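Local coordinates for Cas13d (uncultured Ruminococcus sp, PDB 6IV9), which binds a CRISPR RNA as an RNA-guided effector whose two HEPN domains dictate maturation of that guide and cleavage of target RNA, at residues I63-E67 and N68-I72; D595-D599 and D600-E604; M679-S682 and L683-R687. The protein carries 2 engineered substitutions. All blocks are in the same frame, centred on the assembly; numbering follows the deposited sequence.

Interaction 1: residues I63-E67 and N68-I72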
ATOM      1  N   ILE A  63      11.096 -18.960 -18.741  1.00 24.22           N
ATOM      2  CA  ILE A  63      11.268 -20.342 -19.254  1.00 26.36           C
ATOM      3  C   ILE A  63      10.439 -21.232 -18.330  1.00 24.41           C
ATOM      4  O   ILE A  63      10.835 -21.436 -17.214  1.00 27.92           O
ATOM      5  CB  ILE A  63      12.735 -20.781 -19.280  1.00 27.44           C
ATOM      6  CG1 ILE A  63      13.602 -19.799 -20.061  1.00 29.63           C
ATOM      7  CG2 ILE A  63      12.827 -22.184 -19.837  1.00 30.11           C
ATOM      8  CD1 ILE A  63      15.038 -20.197 -20.129  1.00 33.80           C
ATOM      9  N   LEU A  64       9.301 -21.697 -18.807  1.00 24.59           N
ATOM     10  CA  LEU A  64       8.426 -22.583 -18.015  1.00 23.71           C
ATOM     11  C   LEU A  64       8.930 -24.009 -18.185  1.00 29.49           C
ATOM     12  O   LEU A  64       9.292 -24.361 -19.283  1.00 28.06           O
ATOM     13  CB  LEU A  64       6.986 -22.404 -18.483  1.00 25.40           C
ATOM     14  CG  LEU A  64       6.485 -20.971 -18.343  1.00 32.81           C
ATOM     15  CD1 LEU A  64       5.157 -20.785 -19.020  1.00 37.89           C
ATOM     16  CD2 LEU A  64       6.408 -20.563 -16.887  1.00 31.36           C
ATOM     17  N   VAL A  65       8.960 -24.760 -17.096  1.00 26.53           N
ATOM     18  CA  VAL A  65       9.519 -26.130 -17.157  1.00 29.07           C
ATOM     19  C   VAL A  65       8.468 -27.159 -16.770  1.00 33.81           C
ATOM     20  O   VAL A  65       7.771 -26.974 -15.798  1.00 30.72           O
ATOM     21  CB  VAL A  65      10.785 -26.298 -16.296  1.00 32.96           C
ATOM     22  CG1 VAL A  65      11.379 -27.676 -16.452  1.00 35.15           C
ATOM     23  CG2 VAL A  65      11.836 -25.238 -16.557  1.00 31.48           C
ATOM     24  N   SER A  66       8.372 -28.178 -17.600  1.00 32.78           N
ATOM     25  CA  SER A  66       7.563 -29.385 -17.329  1.00 37.23           C
ATOM     26  C   SER A  66       8.537 -30.572 -17.262  1.00 45.98           C
ATOM     27  O   SER A  66       9.750 -30.388 -17.452  1.00 38.81           O
ATOM     28  CB  SER A  66       6.516 -29.608 -18.351  1.00 40.11           C
ATOM     29  OG  SER A  66       7.075 -30.296 -19.443  1.00 38.53           O
ATOM     30  N   GLU A  67       8.031 -31.756 -16.982  1.00 44.58           N
ATOM     31  CA  GLU A  67       8.996 -32.868 -16.888  1.00 49.52           C
ATOM     32  C   GLU A  67       9.671 -33.060 -18.249  1.00 37.06           C
ATOM     33  O   GLU A  67      10.868 -33.167 -18.278  1.00 49.13           O
ATOM     34  CB  GLU A  67       8.309 -34.121 -16.349  1.00 58.50           C
ATOM     35  CG  GLU A  67       9.256 -35.272 -16.104  1.00 75.37           C
ATOM     36  CD  GLU A  67      10.239 -35.035 -14.973  1.00 79.65           C
ATOM     37  OE1 GLU A  67      10.348 -33.883 -14.534  1.00 80.93           O
ATOM     38  OE2 GLU A  67      10.902 -35.993 -14.551  1.00 67.97           O
ATOM     39  N   ASN A  68       8.933 -33.035 -19.343  1.00 37.38           N
ATOM     40  CA  ASN A  68       9.605 -33.378 -20.617  1.00 41.55           C
ATOM     41  C   ASN A  68       9.914 -32.160 -21.494  1.00 37.70           C
ATOM     42  O   ASN A  68      10.739 -32.294 -22.370  1.00 35.66           O
ATOM     43  CB  ASN A  68       8.822 -34.473 -21.342  1.00 48.85           C
ATOM     44  CG  ASN A  68       8.721 -35.743 -20.523  1.00 51.66           C
ATOM     45  OD1 ASN A  68       7.645 -36.132 -20.100  1.00 59.04           O
ATOM     46  ND2 ASN A  68       9.845 -36.384 -20.269  1.00 56.49           N
ATOM     47  N   LYS A  69       9.331 -31.004 -21.209  1.00 31.74           N
ATOM     48  CA  LYS A  69       9.495 -29.853 -22.121  1.00 28.78           C
ATOM     49  C   LYS A  69       9.749 -28.549 -21.379  1.00 33.09           C
ATOM     50  O   LYS A  69       9.504 -28.499 -20.200  1.00 31.58           O
ATOM     51  CB  LYS A  69       8.172 -29.618 -22.831  1.00 33.06           C
ATOM     52  CG  LYS A  69       7.633 -30.795 -23.611  1.00 38.84           C
ATOM     53  CD  LYS A  69       8.591 -31.280 -24.638  1.00 43.70           C
ATOM     54  CE  LYS A  69       8.012 -32.393 -25.477  1.00 54.50           C
ATOM     55  NZ  LYS A  69       8.925 -32.783 -26.575  1.00 53.85           N
ATOM     56  N   MET A  70      10.255 -27.563 -22.109  1.00 27.89           N
ATOM     57  CA  MET A  70      10.443 -26.181 -21.617  1.00 29.60           C
ATOM     58  C   MET A  70       9.688 -25.290 -22.589  1.00 33.30           C
ATOM     59  O   MET A  70       9.678 -25.605 -23.772  1.00 30.05           O
ATOM     60  CB  MET A  70      11.906 -25.740 -21.619  1.00 29.00           C
ATOM     61  CG  MET A  70      12.733 -26.378 -20.566  1.00 30.33           C
ATOM     62  SD  MET A  70      14.380 -25.715 -20.538  1.00 35.05           S
ATOM     63  CE  MET A  70      15.072 -26.372 -22.046  1.00 41.26           C
ATOM     64  N   TYR A  71       9.038 -24.262 -22.073  1.00 27.60           N
ATOM     65  CA  TYR A  71       8.325 -23.298 -22.929  1.00 25.94           C
ATOM     66  C   TYR A  71       8.951 -21.939 -22.667  1.00 29.20           C
ATOM     67  O   TYR A  71       8.942 -21.511 -21.546  1.00 30.74           O
ATOM     68  CB  TYR A  71       6.828 -23.314 -22.637  1.00 26.87           C
ATOM     69  CG  TYR A  71       6.229 -24.682 -22.782  1.00 30.18           C
ATOM     70  CD1 TYR A  71       6.217 -25.567 -21.728  1.00 30.52           C
ATOM     71  CD2 TYR A  71       5.719 -25.098 -23.989  1.00 35.81           C
ATOM     72  CE1 TYR A  71       5.684 -26.831 -21.864  1.00 34.82           C
ATOM     73  CE2 TYR A  71       5.184 -26.359 -24.147  1.00 35.73           C
ATOM     74  CZ  TYR A  71       5.173 -27.228 -23.081  1.00 40.23           C
ATOM     75  OH  TYR A  71       4.653 -28.470 -23.241  1.00 42.35           O
ATOM     76  N   ILE A  72       9.434 -21.311 -23.718  1.00 26.14           N
ATOM     77  CA  ILE A  72      10.099 -19.992 -23.632  1.00 26.02           C
ATOM     78  C   ILE A  72       9.099 -18.920 -24.050  1.00 28.00           C
ATOM     79  O   ILE A  72       8.504 -19.057 -25.089  1.00 27.61           O
ATOM     80  CB  ILE A  72      11.336 -20.006 -24.538  1.00 30.51           C
ATOM     81  CG1 ILE A  72      12.334 -21.056 -24.054  1.00 32.99           C
ATOM     82  CG2 ILE A  72      11.945 -18.630 -24.639  1.00 32.09           C
ATOM     83  CD1 ILE A  72      13.635 -21.051 -24.770  1.00 37.47           C
TER
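Leu64 and Tyr71 face each other as an antiparallel hydrogen-bonded pair: Leu64 N reaches Tyr71 O at 2.8 Å, and Tyr71 N returns the bond to Leu64 O with an N-H...O angle of 163°. A third backbone bond, from Ser66 N to Lys69 O at 2.9 Å, closes the beta hairpin round a type I turn with Glu67 and Asn68 at its corners. Inside that turn Ser66 OG accepts from Lys69 N at 3.0 Å, with a weaker bond from Asn68 N. A chi1 of 84° points this hydroxyl at the two amides. On one face of the hairpin Ile63 and Met70 lie side by side and point the same way, Ile63 CG2 meeting Met70 SD at 3.9 Å, while Val65 CG2 touches Met70 CG. On the other face Leu64 CB packs against Tyr71 CB. Lys69 leads its amine away to a salt bridge with Asp88, and Asn89 ND2 hydrogen-bonds to Glu67 O. Strand 69-75 continues the sheet into strand 81-88, Ile72 rests on strand 105-110 of a second sheet, and Leu64 packs on Ile168 and Gln171 of helix 168-197.

Interaction 2: residues D595-D599 and D600-E604; sequences DNITD and DRISE
A chi1 of 68° at Thr598 swings OG1 round to Arg601, and a chi1 of -176° at Ile597 sends CG1 toward the same arginine's aliphatic stem. Thr598 is the N-cap of the helix: its OG1 accepts from Arg601 N at 3.1 Å, giving a first-turn amide a side-chain acceptor. The regular helical bonds start at once, Ile602 N donating to Thr598 O at 3.2 Å and Ser603 N to Asp599 O at 3.0 Å. Ahead of the cap, the side chains of Ile597 and Arg601 cross at about a right angle, Ile597 CG1 lying 3.7 Å from Arg601 CG, and Ile597 CD1 reaches Ile602 CG1 at 3.9 Å. An alanine in place of Ile597 would take away CG1 and CD1 and would probably open a gap beside Arg601 CG and Ile602 CG1. Farther out, Arg601 bends at chi2 and NH1 forms a salt bridge to Glu604 OE2 at 2.8 Å, meeting the oxygen from above the carboxylate plane. Helix 581-591 packs alongside: Arg585 forms a salt bridge with Asp599 and also donates to Ile597 O, while Ile602 packs on Leu581 and Phe584 as helix 599-606 begins.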
ATOM      1  N   ASP A 595      -3.922  20.684  29.054  1.00 40.41           N
ATOM      2  CA  ASP A 595      -4.338  19.269  29.183  1.00 52.25           C
ATOM      3  C   ASP A 595      -5.763  19.159  29.728  1.00 54.36           C
ATOM      4  O   ASP A 595      -6.399  18.157  29.446  1.00 54.73           O
ATOM      5  CB  ASP A 595      -3.380  18.501  30.091  1.00 57.94           C
ATOM      6  CG  ASP A 595      -2.095  18.077  29.409  1.00 73.97           C
ATOM      7  OD1 ASP A 595      -2.049  18.089  28.165  1.00 77.82           O
ATOM      8  OD2 ASP A 595      -1.148  17.732  30.128  1.00 84.51           O
ATOM      9  N   ASN A 596      -6.237  20.147  30.478  1.00 51.28           N
ATOM     10  CA  ASN A 596      -7.561  19.970  31.120  1.00 62.13           C
ATOM     11  C   ASN A 596      -8.649  20.829  30.475  1.00 57.65           C
ATOM     12  O   ASN A 596      -9.671  21.040  31.112  1.00 55.80           O
ATOM     13  CB  ASN A 596      -7.474  20.015  32.646  1.00 68.94           C
ATOM     14  CG  ASN A 596      -7.028  21.349  33.192  1.00 72.14           C
ATOM     15  OD1 ASN A 596      -6.494  21.416  34.291  1.00 79.49           O
ATOM     16  ND2 ASN A 596      -7.268  22.411  32.447  1.00 75.86           N
ATOM     17  N   ILE A 597      -8.438  21.274  29.248  1.00 43.98           N
ATOM     18  CA  ILE A 597      -9.456  22.113  28.570  1.00 42.53           C
ATOM     19  C   ILE A 597     -10.739  21.287  28.418  1.00 43.04           C
ATOM     20  O   ILE A 597     -10.657  20.119  28.061  1.00 37.50           O
ATOM     21  CB  ILE A 597      -8.910  22.588  27.219  1.00 43.64           C
ATOM     22  CG1 ILE A 597      -9.885  23.532  26.525  1.00 47.29           C
ATOM     23  CG2 ILE A 597      -8.569  21.398  26.345  1.00 45.14           C
ATOM     24  CD1 ILE A 597      -9.271  24.338  25.431  1.00 48.87           C
ATOM     25  N   THR A 598     -11.878  21.903  28.707  1.00 41.89           N
ATOM     26  CA  THR A 598     -13.195  21.227  28.623  1.00 40.07           C
ATOM     27  C   THR A 598     -13.764  21.345  27.209  1.00 37.80           C
ATOM     28  O   THR A 598     -13.390  22.245  26.495  1.00 35.54           O
ATOM     29  CB  THR A 598     -14.182  21.833  29.626  1.00 36.67           C
ATOM     30  OG1 THR A 598     -14.484  23.158  29.211  1.00 37.83           O
ATOM     31  CG2 THR A 598     -13.645  21.883  31.032  1.00 39.87           C
ATOM     32  N   ASP A 599     -14.726  20.490  26.884  1.00 43.88           N
ATOM     33  CA  ASP A 599     -15.409  20.527  25.568  1.00 47.96           C
ATOM     34  C   ASP A 599     -16.109  21.880  25.428  1.00 45.75           C
ATOM     35  O   ASP A 599     -16.083  22.452  24.356  1.00 38.96           O
ATOM     36  CB  ASP A 599     -16.428  19.391  25.450  1.00 49.68           C
ATOM     37  CG  ASP A 599     -15.817  18.008  25.321  1.00 57.04           C
ATOM     38  OD1 ASP A 599     -14.593  17.922  25.221  1.00 53.41           O
ATOM     39  OD2 ASP A 599     -16.578  17.031  25.316  1.00 56.56           O
ATOM     40  N   ASP A 600     -16.710  22.371  26.506  1.00 41.64           N
ATOM     41  CA  ASP A 600     -17.415  23.671  26.440  1.00 39.01           C
ATOM     42  C   ASP A 600     -16.401  24.773  26.112  1.00 33.17           C
ATOM     43  O   ASP A 600     -16.730  25.657  25.357  1.00 35.28           O
ATOM     44  CB  ASP A 600     -18.274  23.905  27.687  1.00 40.68           C
ATOM     45  CG  ASP A 600     -19.518  23.024  27.769  1.00 56.83           C
ATOM     46  OD1 ASP A 600     -20.028  22.601  26.722  1.00 47.63           O
ATOM     47  OD2 ASP A 600     -19.966  22.777  28.890  1.00 53.89           O
ATOM     48  N   ARG A 601     -15.205  24.706  26.679  1.00 35.83           N
ATOM     49  CA  ARG A 601     -14.180  25.738  26.400  1.00 32.87           C
ATOM     50  C   ARG A 601     -13.788  25.717  24.917  1.00 33.49           C
ATOM     51  O   ARG A 601     -13.577  26.762  24.359  1.00 36.53           O
ATOM     52  CB  ARG A 601     -12.966  25.533  27.301  1.00 35.79           C
ATOM     53  CG  ARG A 601     -11.910  26.609  27.135  1.00 40.69           C
ATOM     54  CD  ARG A 601     -12.459  28.014  27.164  1.00 44.28           C
ATOM     55  NE  ARG A 601     -11.369  28.959  27.134  1.00 44.07           N
ATOM     56  CZ  ARG A 601     -11.421  30.154  26.586  1.00 49.66           C
ATOM     57  NH1 ARG A 601     -12.583  30.706  26.317  1.00 55.91           N
ATOM     58  NH2 ARG A 601     -10.313  30.812  26.323  1.00 44.22           N
ATOM     59  N   ILE A 602     -13.650  24.535  24.332  1.00 36.06           N
ATOM     60  CA  ILE A 602     -13.281  24.431  22.895  1.00 36.22           C
ATOM     61  C   ILE A 602     -14.404  25.050  22.075  1.00 39.67           C
ATOM     62  O   ILE A 602     -14.123  25.819  21.184  1.00 34.96           O
ATOM     63  CB  ILE A 602     -13.041  22.968  22.493  1.00 34.27           C
ATOM     64  CG1 ILE A 602     -11.783  22.407  23.147  1.00 32.64           C
ATOM     65  CG2 ILE A 602     -13.001  22.830  20.986  1.00 33.30           C
ATOM     66  CD1 ILE A 602     -11.679  20.922  23.076  1.00 36.37           C
ATOM     67  N   SER A 603     -15.648  24.751  22.436  1.00 38.80           N
ATOM     68  CA  SER A 603     -16.800  25.296  21.683  1.00 40.28           C
ATOM     69  C   SER A 603     -16.764  26.812  21.759  1.00 33.94           C
ATOM     70  O   SER A 603     -17.078  27.437  20.773  1.00 36.21           O
ATOM     71  CB  SER A 603     -18.093  24.795  22.236  1.00 41.66           C
ATOM     72  OG  SER A 603     -18.461  23.607  21.593  1.00 46.82           O
ATOM     73  N   GLU A 604     -16.429  27.327  22.937  1.00 41.96           N
ATOM     74  CA  GLU A 604     -16.353  28.779  23.217  1.00 44.58           C
ATOM     75  C   GLU A 604     -15.254  29.446  22.388  1.00 39.63           C
ATOM     76  O   GLU A 604     -15.535  30.414  21.726  1.00 37.80           O
ATOM     77  CB  GLU A 604     -16.030  28.933  24.700  1.00 48.16           C
ATOM     78  CG  GLU A 604     -16.060  30.358  25.198  1.00 51.59           C
ATOM     79  CD  GLU A 604     -16.030  30.468  26.713  1.00 60.93           C
ATOM     80  OE1 GLU A 604     -16.980  31.001  27.268  1.00 76.45           O
ATOM     81  OE2 GLU A 604     -15.070  30.018  27.327  1.00 55.29           O
TER

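Interaction 3: residues M679-S682 and L683-R687; sequences MNSS and LEAKR
Met679 meets Lys686 in two ways. Its carbonyl oxygen takes a hydrogen bond from Lys686 NZ, with Met679 O 3.0 Å away and the amine well above the carbonyl plane, 50° out of it. Its side chain, bent at chi2 and chi3, also crosses the lysine at about a right angle and brings Met679 CE within 3.8 Å of Lys686 CE. Two residues on, Ser681 O is the second acceptor of the same amine, 3.2 Å from Lys686 NZ. The ammonium thus bridges two carbonyls of the loop and is further paired with Glu667 of helix 663-673, an arrangement likely to offset its buried charge. Ser681 CB lies 4.0 Å from Ala685 CB, and Ser681 OG lies against Lys686 CG while hydrogen-bonding back to Asp678 O. The loop then passes into helix 683-696 at Ser682, the N-cap. A chi1 of 68° turns the hydroxyl over the first turn, where Ser682 OG accepts from Ala685 N at 3.0 Å and also comes within 3.3 Å of Ala685 CB. Ser682 O receives Lys686 N at 2.9 Å as the opening helical bond; Lys686 CG passes close to this carbonyl before the chain runs on toward the loop. Helix 663-673 lies against this start, Met679 touching Tyr670 and Leu683 resting on Asp663; Arg687 pairs with Asp663 and donates to the carbonyls of Leu658, in helix 651-660, and Ile661.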
ATOM      1  N   MET A 679      19.271  33.572   5.776  1.00 32.75           N
ATOM      2  CA  MET A 679      19.540  32.712   4.594  1.00 37.70           C
ATOM      3  C   MET A 679      21.023  32.325   4.483  1.00 41.47           C
ATOM      4  O   MET A 679      21.312  31.386   3.762  1.00 39.77           O
ATOM      5  CB  MET A 679      19.067  33.364   3.298  1.00 42.03           C
ATOM      6  CG  MET A 679      17.567  33.290   3.065  1.00 45.93           C
ATOM      7  SD  MET A 679      16.630  31.968   3.864  0.60 40.43           S
ATOM      8  CE  MET A 679      16.998  30.578   2.806  1.00 52.79           C
ATOM      9  N   ASN A 680      21.913  33.044   5.168  1.00 38.57           N
ATOM     10  CA  ASN A 680      23.367  32.768   5.113  1.00 38.21           C
ATOM     11  C   ASN A 680      23.747  31.692   6.135  1.00 38.80           C
ATOM     12  O   ASN A 680      24.867  31.230   6.098  1.00 38.17           O
ATOM     13  CB  ASN A 680      24.196  34.041   5.272  1.00 41.24           C
ATOM     14  CG  ASN A 680      24.464  34.778   3.976  1.00 44.02           C
ATOM     15  OD1 ASN A 680      24.157  34.300   2.900  1.00 37.03           O
ATOM     16  ND2 ASN A 680      25.053  35.954   4.077  1.00 47.03           N
ATOM     17  N   SER A 681      22.818  31.270   6.989  1.00 34.24           N
ATOM     18  CA  SER A 681      23.122  30.208   7.977  1.00 33.47           C
ATOM     19  C   SER A 681      23.279  28.851   7.280  1.00 31.16           C
ATOM     20  O   SER A 681      22.877  28.715   6.149  1.00 31.88           O
ATOM     21  CB  SER A 681      22.103  30.140   9.081  1.00 34.74           C
ATOM     22  OG  SER A 681      20.838  29.790   8.585  1.00 34.21           O
ATOM     23  N   SER A 682      23.888  27.902   7.966  1.00 31.06           N
ATOM     24  CA  SER A 682      24.124  26.552   7.410  1.00 32.25           C
ATOM     25  C   SER A 682      22.824  25.755   7.362  1.00 32.95           C
ATOM     26  O   SER A 682      21.909  26.084   8.082  1.00 28.88           O
ATOM     27  CB  SER A 682      25.109  25.831   8.249  1.00 34.68           C
ATOM     28  OG  SER A 682      24.564  25.545   9.506  1.00 33.63           O
ATOM     29  N   LEU A 683      22.813  24.690   6.571  1.00 32.94           N
ATOM     30  CA  LEU A 683      21.629  23.806   6.473  1.00 33.91           C
ATOM     31  C   LEU A 683      21.372  23.179   7.841  1.00 32.32           C
ATOM     32  O   LEU A 683      20.233  23.067   8.208  1.00 30.55           O
ATOM     33  CB  LEU A 683      21.871  22.750   5.397  1.00 36.02           C
ATOM     34  CG  LEU A 683      21.603  23.227   3.977  1.00 40.60           C
ATOM     35  CD1 LEU A 683      22.280  22.329   2.967  1.00 45.83           C
ATOM     36  CD2 LEU A 683      20.122  23.317   3.695  1.00 37.20           C
ATOM     37  N   GLU A 684      22.424  22.805   8.562  1.00 31.65           N
ATOM     38  CA  GLU A 684      22.227  22.218   9.907  1.00 33.39           C
ATOM     39  C   GLU A 684      21.572  23.262  10.816  1.00 34.58           C
ATOM     40  O   GLU A 684      20.764  22.883  11.626  1.00 32.13           O
ATOM     41  CB  GLU A 684      23.527  21.654  10.476  1.00 39.61           C
ATOM     42  CG  GLU A 684      23.343  20.862  11.762  1.00 42.73           C
ATOM     43  CD  GLU A 684      22.637  19.509  11.713  1.00 56.71           C
ATOM     44  OE1 GLU A 684      22.115  19.115  10.650  1.00 59.33           O
ATOM     45  OE2 GLU A 684      22.605  18.841  12.748  1.00 63.76           O
ATOM     46  N   ALA A 685      21.986  24.523  10.710  1.00 31.45           N
ATOM     47  CA  ALA A 685      21.384  25.598  11.522  1.00 32.20           C
ATOM     48  C   ALA A 685      19.909  25.755  11.141  1.00 26.48           C
ATOM     49  O   ALA A 685      19.108  25.918  12.014  1.00 28.12           O
ATOM     50  CB  ALA A 685      22.139  26.879  11.320  1.00 32.25           C
ATOM     51  N   LYS A 686      19.604  25.718   9.855  1.00 27.01           N
ATOM     52  CA  LYS A 686      18.208  25.852   9.382  1.00 26.86           C
ATOM     53  C   LYS A 686      17.375  24.677   9.904  1.00 28.39           C
ATOM     54  O   LYS A 686      16.301  24.914  10.393  1.00 27.67           O
ATOM     55  CB  LYS A 686      18.192  25.936   7.858  1.00 30.16           C
ATOM     56  CG  LYS A 686      18.874  27.163   7.284  1.00 30.98           C
ATOM     57  CD  LYS A 686      18.723  27.286   5.813  1.00 34.72           C
ATOM     58  CE  LYS A 686      19.102  28.664   5.336  1.00 41.09           C
ATOM     59  NZ  LYS A 686      20.235  28.627   4.406  1.00 36.20           N
ATOM     60  N   ARG A 687      17.904  23.464   9.834  1.00 27.15           N
ATOM     61  CA  ARG A 687      17.166  22.294  10.369  1.00 29.17           C
ATOM     62  C   ARG A 687      16.982  22.488  11.874  1.00 30.56           C
ATOM     63  O   ARG A 687      15.900  22.263  12.354  1.00 25.86           O
ATOM     64  CB  ARG A 687      17.910  20.994  10.071  1.00 28.82           C
ATOM     65  CG  ARG A 687      17.880  20.561   8.614  1.00 28.76           C
ATOM     66  CD  ARG A 687      18.431  19.166   8.399  1.00 29.32           C
ATOM     67  NE  ARG A 687      18.168  18.601   7.094  1.00 29.68           N
ATOM     68  CZ  ARG A 687      18.923  18.753   6.028  1.00 29.78           C
ATOM     69  NH1 ARG A 687      20.083  19.362   6.113  1.00 30.07           N
ATOM     70  NH2 ARG A 687      18.515  18.299   4.867  1.00 28.99           N
TER

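How the interactions relate
The three contacts come in series along the chain and none touches another. Interaction 1 closes a beta hairpin near the N-terminal end, in a four-stranded antiparallel sheet, whereas interactions 2 and 3 lie where loops enter helices 599-606 and 683-696 in the largely helical remainder. The centres of 1 and 2 are about 71 Å apart, on opposite sides of the chain's centre; 1 and 3 are about 61 Å apart, and 2 and 3 about 39 Å. All three are short-range turns or caps, so each orders its own piece of chain and none joins distant parts of the fold. Of the three, interaction 1 comes nearest the bound nucleic acid and interaction 2 stays farthest from it.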